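Local atomic coordinates of synaptic vesicle glycoprotein 2C (Homo sapiens, PDB entry 5JLV), a protein that is a glycosylated synaptic vesicle membrane protein whose luminal domain serves as a receptor for botulinum neurotoxin A. Residues V55-K58 and S59-F62. Residues are numbered along the deposited sequence; the frame is centred on the assembly and turned at random.
Sequences VKFK and SVTF
At a corner of the right-handed quadrilateral beta-helix built from pentapeptide repeats, Phe-57 and Val-60 meet inside the bend, Phe-57 CD1 lying 4.2 Å from Val-60 CG1. Strands 56-58 and 60-62 lie at 91° to each other and belong to different faces. Ser-59 takes the left-handed conformation, with positive phi and psi, which turns the chain through the corner. Its small polar side chain suits the partly exposed place, and OG forms a weak hydrogen bond with Asn-79 ND2 in the next coil.

In such a solenoid the large central position of each repeat points inward, here Phe-57 and Phe-62, and so does the usually smaller residue two places earlier, here Val-55 and Val-60. The phenylalanine side chains cross at about a right angle, with Phe-57 CE1 arriving at the edge of the Phe-62 ring, 4.1 Å from its CE1. Val-55 CG1 covers one face of the Phe-57 ring, 3.6 Å above its centre. Val-60 has CG1 anti to its backbone N (chi1 169°), which sends that methyl inward to the ring while CG2 lies 3.7 Å from Lys-58 O. The extended aliphatic chain of Lys-58 leads its charge away from the apolar interior. Phe-62 packs nearly parallel to Phe-82 in the following coil.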
loop_
_atom_site.group_PDB
_atom_site.type_symbol
_atom_site.label_atom_id
_atom_site.label_comp_id
_atom_site.label_asym_id
_atom_site.label_seq_id
_atom_site.Cartn_x
_atom_site.Cartn_y
_atom_site.Cartn_z
ATOM N N VAL C 55 -29.820 15.581 6.053
ATOM C CA VAL C 55 -30.541 15.667 7.306
ATOM C C VAL C 55 -30.076 16.876 8.117
ATOM O O VAL C 55 -28.881 17.185 8.161
ATOM C CB VAL C 55 -30.345 14.377 8.130
ATOM C CG1 VAL C 55 -30.984 14.488 9.508
ATOM C CG2 VAL C 55 -30.900 13.180 7.373
ATOM N N LYS C 56 -31.026 17.564 8.740
ATOM C CA LYS C 56 -30.704 18.518 9.796
ATOM C C LYS C 56 -31.013 17.907 11.165
ATOM O O LYS C 56 -32.167 17.593 11.469
ATOM C CB LYS C 56 -31.462 19.836 9.599
ATOM C CG LYS C 56 -31.089 20.578 8.321
ATOM C CD LYS C 56 -31.689 21.976 8.269
ATOM C CE LYS C 56 -33.135 21.940 7.815
ATOM N NZ LYS C 56 -33.635 23.303 7.493
ATOM N N PHE C 57 -29.968 17.714 11.969
ATOM C CA PHE C 57 -30.112 17.278 13.359
ATOM C C PHE C 57 -30.225 18.494 14.274
ATOM O O PHE C 57 -29.412 19.422 14.197
ATOM C CB PHE C 57 -28.917 16.436 13.793
ATOM C CG PHE C 57 -28.750 15.164 13.016
ATOM C CD1 PHE C 57 -29.463 14.021 13.362
ATOM C CD2 PHE C 57 -27.851 15.098 11.943
ATOM C CE1 PHE C 57 -29.297 12.835 12.648
ATOM C CE2 PHE C 57 -27.687 13.921 11.228
ATOM C CZ PHE C 57 -28.407 12.789 11.583
ATOM N N LYS C 58 -31.234 18.497 15.139
ATOM C CA LYS C 58 -31.442 19.617 16.054
ATOM C C LYS C 58 -31.763 19.064 17.435
ATOM O O LYS C 58 -32.825 18.450 17.631
ATOM C CB LYS C 58 -32.585 20.521 15.563
ATOM C CG LYS C 58 -32.418 21.073 14.152
ATOM C CD LYS C 58 -33.664 21.834 13.697
ATOM C CE LYS C 58 -33.527 22.253 12.236
ATOM N NZ LYS C 58 -34.539 23.254 11.819
ATOM N N SER C 59 -30.846 19.272 18.381
ATOM C CA SER C 59 -30.993 18.739 19.744
ATOM C C SER C 59 -31.286 17.236 19.695
ATOM O O SER C 59 -32.310 16.765 20.185
ATOM C CB SER C 59 -32.092 19.486 20.520
ATOM O OG SER C 59 -31.984 20.885 20.339
ATOM N N VAL C 60 -30.385 16.504 19.058
ATOM C CA VAL C 60 -30.486 15.063 18.959
ATOM C C VAL C 60 -29.271 14.489 19.654
ATOM O O VAL C 60 -28.148 14.925 19.396
ATOM C CB VAL C 60 -30.519 14.596 17.481
ATOM C CG1 VAL C 60 -30.363 13.075 17.379
ATOM C CG2 VAL C 60 -31.810 15.041 16.803
ATOM N N THR C 61 -29.497 13.541 20.559
ATOM C CA THR C 61 -28.403 12.764 21.124
ATOM C C THR C 61 -28.546 11.277 20.790
ATOM O O THR C 61 -29.613 10.690 20.975
ATOM C CB THR C 61 -28.287 12.956 22.646
ATOM O OG1 THR C 61 -27.969 14.324 22.917
ATOM C CG2 THR C 61 -27.184 12.075 23.220
ATOM N N PHE C 62 -27.469 10.701 20.266
ATOM C CA PHE C 62 -27.303 9.260 20.197
ATOM C C PHE C 62 -26.370 8.854 21.330
ATOM O O PHE C 62 -25.319 9.464 21.514
ATOM C CB PHE C 62 -26.670 8.858 18.857
ATOM C CG PHE C 62 -27.565 9.061 17.671
ATOM C CD1 PHE C 62 -27.556 10.261 16.970
ATOM C CD2 PHE C 62 -28.394 8.033 17.225
ATOM C CE1 PHE C 62 -28.373 10.443 15.868
ATOM C CE2 PHE C 62 -29.215 8.212 16.120
ATOM C CZ PHE C 62 -29.207 9.424 15.443
#